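PDB 4TX8: probable chitinase A from Chromobacterium violaceum, which probably hydrolyses chitin internally as a family 18 glycoside hydrolase and carries a family 5/12 carbohydrate-binding module alongside its catalytic barrel. Local coordinates for residues L252-E257 / G273-I278; L217-E220 / G224-V227; V361-V366 / R411-S416. All coordinates share one frame; numbering follows the deposited sequence.

Interaction 1 (L252-E257 / G273-I278). With CA (calcium ion), chain D.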
loop_
_atom_site.group_PDB
_atom_site.type_symbol
_atom_site.label_atom_id
_atom_site.label_comp_id
_atom_site.label_asym_id
_atom_site.label_seq_id
_atom_site.Cartn_x
_atom_site.Cartn_y
_atom_site.Cartn_z
ATOM N N LEU A 252 4.502 9.910 6.877
ATOM C CA LEU A 252 4.043 8.798 7.701
ATOM C C LEU A 252 2.759 8.196 7.151
ATOM O O LEU A 252 1.740 8.876 7.053
ATOM C CB LEU A 252 3.825 9.247 9.150
ATOM C CG LEU A 252 3.183 8.204 10.073
ATOM C CD1 LEU A 252 4.068 6.966 10.211
ATOM C CD2 LEU A 252 2.872 8.804 11.439
ATOM N N SER A 253 2.811 6.917 6.794
ATOM C CA SER A 253 1.607 6.220 6.374
ATOM C C SER A 253 1.390 4.955 7.191
ATOM O O SER A 253 2.322 4.416 7.789
ATOM C CB SER A 253 1.662 5.876 4.885
ATOM O OG SER A 253 2.713 4.971 4.603
ATOM N N MET A 254 0.144 4.501 7.219
ATOM C CA MET A 254 -0.226 3.278 7.915
ATOM C C MET A 254 -1.076 2.414 7.005
ATOM O O MET A 254 -1.947 2.919 6.296
ATOM C CB MET A 254 -0.998 3.582 9.197
ATOM C CG MET A 254 -0.298 4.526 10.155
ATOM S SD MET A 254 -1.406 4.979 11.500
ATOM C CE MET A 254 -0.342 6.081 12.446
ATOM N N ALA A 255 -0.835 1.109 7.034
ATOM C CA ALA A 255 -1.639 0.189 6.239
ATOM C C ALA A 255 -2.161 -0.985 7.061
ATOM O O ALA A 255 -1.879 -2.134 6.741
ATOM C CB ALA A 255 -0.831 -0.321 5.052
ATOM N N PRO A 256 -2.941 -0.705 8.116
ATOM C CA PRO A 256 -3.451 -1.823 8.913
ATOM C C PRO A 256 -4.661 -2.493 8.265
ATOM O O PRO A 256 -5.391 -1.853 7.511
ATOM C CB PRO A 256 -3.833 -1.159 10.235
ATOM C CG PRO A 256 -4.191 0.230 9.856
ATOM C CD PRO A 256 -3.414 0.594 8.626
ATOM N N GLU A 257 -4.851 -3.775 8.551
ATOM C CA GLU A 257 -6.022 -4.507 8.089
ATOM C C GLU A 257 -7.244 -4.023 8.859
ATOM O O GLU A 257 -7.128 -3.644 10.025
ATOM C CB GLU A 257 -5.806 -6.009 8.266
ATOM C CG GLU A 257 -4.518 -6.487 7.613
ATOM C CD GLU A 257 -4.192 -7.936 7.910
ATOM O OE1 GLU A 257 -5.107 -8.784 7.851
ATOM O OE2 GLU A 257 -3.013 -8.225 8.203
ATOM N N GLY A 273 -9.766 -3.413 16.804
ATOM C CA GLY A 273 -9.703 -2.037 17.261
ATOM C C GLY A 273 -8.356 -1.640 17.843
ATOM O O GLY A 273 -8.182 -0.510 18.294
ATOM N N ALA A 274 -7.394 -2.561 17.818
ATOM C CA ALA A 274 -6.131 -2.373 18.534
ATOM C C ALA A 274 -5.268 -1.250 17.960
ATOM O O ALA A 274 -4.386 -0.735 18.644
ATOM C CB ALA A 274 -5.341 -3.675 18.554
ATOM N N TYR A 275 -5.522 -0.869 16.713
ATOM C CA TYR A 275 -4.723 0.163 16.057
ATOM C C TYR A 275 -5.229 1.576 16.331
ATOM O O TYR A 275 -4.531 2.552 16.056
ATOM C CB TYR A 275 -4.694 -0.072 14.546
ATOM C CG TYR A 275 -3.329 0.073 13.924
ATOM C CD1 TYR A 275 -2.863 1.311 13.496
ATOM C CD2 TYR A 275 -2.503 -1.031 13.761
ATOM C CE1 TYR A 275 -1.611 1.440 12.922
ATOM C CE2 TYR A 275 -1.255 -0.911 13.190
ATOM C CZ TYR A 275 -0.812 0.325 12.772
ATOM O OH TYR A 275 0.435 0.441 12.203
ATOM N N LEU A 276 -6.442 1.689 16.866
ATOM C CA LEU A 276 -7.087 2.997 17.002
ATOM C C LEU A 276 -6.320 3.994 17.894
ATOM O O LEU A 276 -6.217 5.168 17.539
ATOM C CB LEU A 276 -8.523 2.825 17.512
ATOM C CG LEU A 276 -9.474 2.066 16.575
ATOM C CD1 LEU A 276 -10.800 1.773 17.258
ATOM C CD2 LEU A 276 -9.703 2.829 15.276
ATOM N N PRO A 277 -5.778 3.551 19.045
ATOM C CA PRO A 277 -4.998 4.553 19.785
ATOM C C PRO A 277 -3.673 4.916 19.106
ATOM O O PRO A 277 -3.134 5.988 19.371
ATOM C CB PRO A 277 -4.754 3.884 21.144
ATOM C CG PRO A 277 -4.974 2.436 20.917
ATOM C CD PRO A 277 -5.995 2.327 19.838
ATOM N N ILE A 278 -3.163 4.047 18.238
ATOM C CA ILE A 278 -1.958 4.361 17.474
ATOM C C ILE A 278 -2.248 5.481 16.473
ATOM O O ILE A 278 -1.492 6.449 16.369
ATOM C CB ILE A 278 -1.415 3.124 16.729
ATOM C CG1 ILE A 278 -1.014 2.036 17.728
ATOM C CG2 ILE A 278 -0.231 3.503 15.846
ATOM C CD1 ILE A 278 -0.599 0.727 17.081
HETATM CA CA CA D . -0.999 -4.243 7.509
HETATM O O HOH W 1 -0.737 -6.749 7.141
#

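Interaction 2 (L217-E220 / G224-V227). With CA (calcium ion), chain D.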
loop_
_atom_site.group_PDB
_atom_site.type_symbol
_atom_site.label_atom_id
_atom_site.label_comp_id
_atom_site.label_asym_id
_atom_site.label_seq_id
_atom_site.Cartn_x
_atom_site.Cartn_y
_atom_site.Cartn_z
ATOM N N LEU A 217 3.779 1.953 8.038
ATOM C CA LEU A 217 3.593 0.896 9.024
ATOM C C LEU A 217 2.687 -0.213 8.485
ATOM O O LEU A 217 1.476 -0.043 8.353
ATOM C CB LEU A 217 3.020 1.466 10.320
ATOM C CG LEU A 217 3.792 2.643 10.921
ATOM C CD1 LEU A 217 3.114 3.121 12.194
ATOM C CD2 LEU A 217 5.248 2.267 11.186
ATOM N N ASP A 218 3.295 -1.349 8.173
ATOM C CA ASP A 218 2.573 -2.516 7.685
ATOM C C ASP A 218 2.998 -3.713 8.525
ATOM O O ASP A 218 3.274 -4.788 8.001
ATOM C CB ASP A 218 2.871 -2.744 6.199
ATOM C CG ASP A 218 1.998 -3.820 5.576
ATOM O OD1 ASP A 218 0.932 -4.133 6.140
ATOM O OD2 ASP A 218 2.380 -4.350 4.515
ATOM N N LEU A 219 3.061 -3.514 9.838
ATOM C CA LEU A 219 3.772 -4.442 10.712
ATOM C C LEU A 219 2.908 -5.138 11.758
ATOM O O LEU A 219 3.429 -5.858 12.611
ATOM C CB LEU A 219 4.910 -3.695 11.422
ATOM C CG LEU A 219 4.613 -2.302 12.002
ATOM C CD1 LEU A 219 3.610 -2.335 13.151
ATOM C CD2 LEU A 219 5.899 -1.632 12.453
ATOM N N GLU A 220 1.599 -4.924 11.705
ATOM C CA GLU A 220 0.745 -5.287 12.831
ATOM C C GLU A 220 0.604 -6.793 13.040
ATOM O O GLU A 220 0.366 -7.248 14.157
ATOM C CB GLU A 220 -0.644 -4.661 12.669
ATOM C CG GLU A 220 -1.517 -5.297 11.598
ATOM C CD GLU A 220 -1.365 -4.641 10.240
ATOM O OE1 GLU A 220 -0.333 -3.975 10.002
ATOM O OE2 GLU A 220 -2.292 -4.788 9.414
ATOM N N GLY A 224 2.388 -8.212 17.384
ATOM C CA GLY A 224 1.556 -8.396 18.559
ATOM C C GLY A 224 0.799 -7.139 18.945
ATOM O O GLY A 224 0.744 -6.763 20.118
ATOM N N ILE A 225 0.220 -6.477 17.953
ATOM C CA ILE A 225 -0.555 -5.280 18.224
ATOM C C ILE A 225 -1.952 -5.691 18.672
ATOM O O ILE A 225 -2.834 -5.967 17.854
ATOM C CB ILE A 225 -0.604 -4.348 17.001
ATOM C CG1 ILE A 225 0.811 -3.853 16.684
ATOM C CG2 ILE A 225 -1.530 -3.165 17.261
ATOM C CD1 ILE A 225 0.877 -2.818 15.588
ATOM N N VAL A 226 -2.118 -5.769 19.989
ATOM C CA VAL A 226 -3.395 -6.083 20.605
ATOM C C VAL A 226 -3.718 -5.021 21.646
ATOM O O VAL A 226 -2.831 -4.291 22.093
ATOM C CB VAL A 226 -3.396 -7.476 21.271
ATOM C CG1 VAL A 226 -3.151 -8.568 20.238
ATOM C CG2 VAL A 226 -2.360 -7.538 22.381
ATOM N N VAL A 227 -4.989 -4.936 22.025
ATOM C CA VAL A 227 -5.429 -3.966 23.023
ATOM C C VAL A 227 -4.693 -4.156 24.346
ATOM O O VAL A 227 -4.696 -5.248 24.917
ATOM C CB VAL A 227 -6.949 -4.065 23.269
ATOM C CG1 VAL A 227 -7.361 -3.178 24.436
ATOM C CG2 VAL A 227 -7.716 -3.690 22.009
HETATM CA CA CA D . -0.999 -4.243 7.509
HETATM O O HOH W 1 -0.737 -6.749 7.141
#

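Interaction 3 (V361-V366 / R411-S416)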
loop_
_atom_site.group_PDB
_atom_site.type_symbol
_atom_site.label_atom_id
_atom_site.label_comp_id
_atom_site.label_asym_id
_atom_site.label_seq_id
_atom_site.Cartn_x
_atom_site.Cartn_y
_atom_site.Cartn_z
ATOM N N VAL A 361 -10.917 -6.208 -6.593
ATOM C CA VAL A 361 -11.782 -5.194 -7.179
ATOM C C VAL A 361 -11.402 -4.931 -8.631
ATOM O O VAL A 361 -10.254 -5.116 -9.023
ATOM C CB VAL A 361 -11.716 -3.863 -6.393
ATOM C CG1 VAL A 361 -12.266 -4.038 -4.985
ATOM C CG2 VAL A 361 -10.288 -3.342 -6.351
ATOM N N THR A 362 -12.376 -4.509 -9.428
ATOM C CA THR A 362 -12.105 -4.039 -10.779
ATOM C C THR A 362 -11.710 -2.571 -10.731
ATOM O O THR A 362 -11.969 -1.885 -9.741
ATOM C CB THR A 362 -13.325 -4.192 -11.696
ATOM O OG1 THR A 362 -14.399 -3.396 -11.180
ATOM C CG2 THR A 362 -13.764 -5.647 -11.772
ATOM N N ALA A 363 -11.092 -2.089 -11.804
ATOM C CA ALA A 363 -10.759 -0.675 -11.914
ATOM C C ALA A 363 -12.025 0.177 -11.863
ATOM O O ALA A 363 -12.014 1.287 -11.331
ATOM C CB ALA A 363 -9.990 -0.409 -13.193
ATOM N N ASP A 364 -13.112 -0.354 -12.418
ATOM C CA ASP A 364 -14.398 0.336 -12.428
ATOM C C ASP A 364 -14.923 0.544 -11.010
ATOM O O ASP A 364 -15.411 1.619 -10.666
ATOM C CB ASP A 364 -15.419 -0.450 -13.253
ATOM C CG ASP A 364 -16.733 0.291 -13.419
ATOM O OD1 ASP A 364 -16.710 1.456 -13.868
ATOM O OD2 ASP A 364 -17.790 -0.288 -13.095
ATOM N N THR A 365 -14.824 -0.500 -10.193
ATOM C CA THR A 365 -15.238 -0.437 -8.794
ATOM C C THR A 365 -14.469 0.650 -8.045
ATOM O O THR A 365 -15.055 1.431 -7.291
ATOM C CB THR A 365 -15.028 -1.789 -8.082
ATOM O OG1 THR A 365 -16.026 -2.718 -8.519
ATOM C CG2 THR A 365 -15.124 -1.623 -6.572
ATOM N N VAL A 366 -13.155 0.697 -8.260
ATOM C CA VAL A 366 -12.319 1.721 -7.645
ATOM C C VAL A 366 -12.781 3.109 -8.085
ATOM O O VAL A 366 -12.961 4.000 -7.253
ATOM C CB VAL A 366 -10.826 1.533 -7.996
ATOM C CG1 VAL A 366 -10.009 2.730 -7.535
ATOM C CG2 VAL A 366 -10.289 0.245 -7.377
ATOM N N ARG A 411 -2.897 1.952 -14.718
ATOM C CA ARG A 411 -3.280 2.819 -15.833
ATOM C C ARG A 411 -4.703 3.379 -15.683
ATOM O O ARG A 411 -4.879 4.597 -15.714
ATOM C CB ARG A 411 -3.127 2.089 -17.177
ATOM C CG ARG A 411 -1.697 2.017 -17.687
ATOM C CD ARG A 411 -1.606 1.220 -18.979
ATOM N NE ARG A 411 -0.234 1.151 -19.475
ATOM C CZ ARG A 411 0.165 0.365 -20.471
ATOM N NH1 ARG A 411 -0.702 -0.432 -21.083
ATOM N NH2 ARG A 411 1.436 0.373 -20.853
ATOM N N PRO A 412 -5.721 2.511 -15.510
ATOM C CA PRO A 412 -7.045 3.139 -15.413
ATOM C C PRO A 412 -7.286 3.856 -14.086
ATOM O O PRO A 412 -8.011 4.850 -14.066
ATOM C CB PRO A 412 -8.008 1.956 -15.573
ATOM C CG PRO A 412 -7.230 0.772 -15.117
ATOM C CD PRO A 412 -5.809 1.037 -15.514
ATOM N N VAL A 413 -6.686 3.377 -13.001
ATOM C CA VAL A 413 -6.928 3.985 -11.696
ATOM C C VAL A 413 -6.256 5.358 -11.589
ATOM O O VAL A 413 -6.850 6.300 -11.062
ATOM C CB VAL A 413 -6.459 3.069 -10.551
ATOM C CG1 VAL A 413 -6.472 3.809 -9.224
ATOM C CG2 VAL A 413 -7.354 1.833 -10.477
ATOM N N ALA A 414 -5.037 5.486 -12.110
ATOM C CA ALA A 414 -4.380 6.791 -12.148
ATOM C C ALA A 414 -5.188 7.771 -12.993
ATOM O O ALA A 414 -5.291 8.946 -12.652
ATOM C CB ALA A 414 -2.962 6.678 -12.686
ATOM N N ALA A 415 -5.761 7.281 -14.090
ATOM C CA ALA A 415 -6.598 8.115 -14.946
ATOM C C ALA A 415 -7.821 8.618 -14.184
ATOM O O ALA A 415 -8.212 9.776 -14.323
ATOM C CB ALA A 415 -7.023 7.350 -16.190
ATOM N N SER A 416 -8.415 7.744 -13.375
ATOM C CA SER A 416 -9.569 8.110 -12.560
ATOM C C SER A 416 -9.203 9.161 -11.516
ATOM O O SER A 416 -9.914 10.151 -11.344
ATOM C CB SER A 416 -10.157 6.875 -11.878
ATOM O OG SER A 416 -10.664 5.959 -12.834
HETATM O O HOH W 2 -10.373 3.148 -12.574
#

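Interaction 1 (L252-E257 / G273-I278)
Pro256 and Met254 meet the ring of Tyr275 from different sides, tying the C-terminal end of strand 251-254 to the segment 273-278 that leads into helix 276-281 within one beta-alpha-beta unit of the family 18 TIM barrel. The first interaction is CH-pi. Pro256 CB stands over one face of the phenol, 3.8 Å from the centroid of the Tyr275 ring and only 13° off its normal, while Pro256 CG leans toward the other flank, 4.0 Å from Tyr275 CD1. The two side chains cross at about a right angle. Ile278 CD1 covers the opposite face, 4.0 Å above the plane of the Tyr275 ring, and the aromatic group is thereby sandwiched between proline and isoleucine.

The second is Met-aromatic. Met254 SD approaches the ring in its plane, at the edge, 83° from the normal, with Tyr275 CE1 3.8 Å away. Met254 CG lies anti to the carbonyl carbon, beside the backbone N (chi1 -54°), and the chain is extended from there, which carries the sulfur along the ring edge and delivers the methyl to helix 276-281, Met254 CE lying 4.3 Å from Ile278 CG2. This packing is apolar, and no hydrogen bond crosses it.

The polar work is done on the other side of the strand end. Ala255 turns its CB away from helix 276-281, and its carbonyl binds calcium, a site shared with Asp218 and Glu220. The Ala255 O to calcium distance is 2.4 Å, and a water on the same ion lies 2.9 Å from Glu257 OE2, to which it probably donates.

Interaction 2 (L217-E220 / G224-V227)
Ile225 drives its terminal methyl into the bend between Leu219 and Glu220, and this is the tight part of the contact. Ile225 CD1 lies 3.7 Å from Leu219 CD1 and equally 3.7 Å from Glu220 CA, with Glu220 CB just behind at 3.8 Å from the same Ile225 CD1. The isoleucine reaches that far because its CG1 arm is stretched out, CD1 lying anti to CA (chi2 -174°). It crosses the leucine at about a right angle, and the two CD1 methyls make the contact. On its way Ile225 also packs on Tyr275.

Segment 217-220 ends strand 214-218 and reads Leu-Asp-Leu-Glu, matching the close of the DxxDxDxE signature of family 18 chitinases, whose last glutamate serves as general acid in relatives. Here that glutamate binds a metal. Glu220 lends its backbone and CB to Ile225, but a sharp bend at chi2 (-91°) swings the carboxylate away toward calcium. Both oxygens grip the ion, Glu220 OE1 at 2.6 Å and Glu220 OE2 at 2.4 Å from calcium. Glu220 OE2 is further held by Glu257 N, and Asp218 OD1 joins the ion at 2.4 Å from calcium. Ala255 O completes the protein ligands.

The backbone side is looser. Glu220 O and Gly224 N stand 3.9 Å apart with no hydrogen bond between the two segments, and Gly224, its phi positive, sits exposed in the loop. The intervening loop is tied instead by Ser223 OG to Leu219 O. Beyond Ile225 the chain leaves the contact, and Val227 pairs by its backbone with Gly270.

Interaction 3 (V361-V366 / R411-S416)
Two helices of the family 18 TIM barrel meet here through small apolar groups: the first turn of helix 363-375, with Ala363 and Val366, lies against Pro412 and Val413 of helix 410-417. The backbones come nearest at Ala363 and Val413, where the small alanine methyl packs between the helices. Ala363 CB presses on the proline ring, 3.6 Å from Pro412 CG and 3.9 Å from Pro412 CB. Deeper in, the two valines cross at about a right angle. Val366 CG1 is placed anti to the backbone N (chi1 171°), and this methyl faces the fork of its partner, 4.1 Å from both Val413 CG1 and Val413 CG2. Val413 CG2 also reaches toward Ala363, which links the two halves of the apolar patch.

A water bridges the helices beside this patch. It donates to Ala363 O at 2.8 Å and is hydrogen-bonded to Ser416 OG, also at 2.8 Å, so a carbonyl of one helix and a hydroxyl of the other are joined indirectly.

Thr362 N-caps helix 363-375: its OG1 accepts from Thr365 N at 3.1 Å, with an N-H...O angle of 159°. The capped turn is the one that carries Ala363 and Val366.

Inward, Val366 rests on Phe347 of strand 345-350 and on Phe409, just before helix 410-417. On that second helix, Arg411 and Ala414 touch Asp132 in the loop ahead of strand 135-143, and Arg411 NH1 bonds to Asn45 O in the carbohydrate-binding module.

How the interactions relate
From the N terminus, interaction 2 comes first, closing the short loop that leaves strand 214-218 before helix 230-246. Interaction 1 then closes the longer excursion from strand 251-254 to helix 276-281, and interaction 3 spans 361-416 across strand 393-397. The three follow in series, neither nested nor crossed. Interactions 1 and 2 touch, their centres 8 Å apart: strands 214-218 and 251-254 are parallel neighbours, and both contacts share the calcium and its water. Interaction 3 stands apart, its centre about 25 Å from that of interaction 1 and about 29 Å from that of interaction 2, joining helices around the late strands of the barrel.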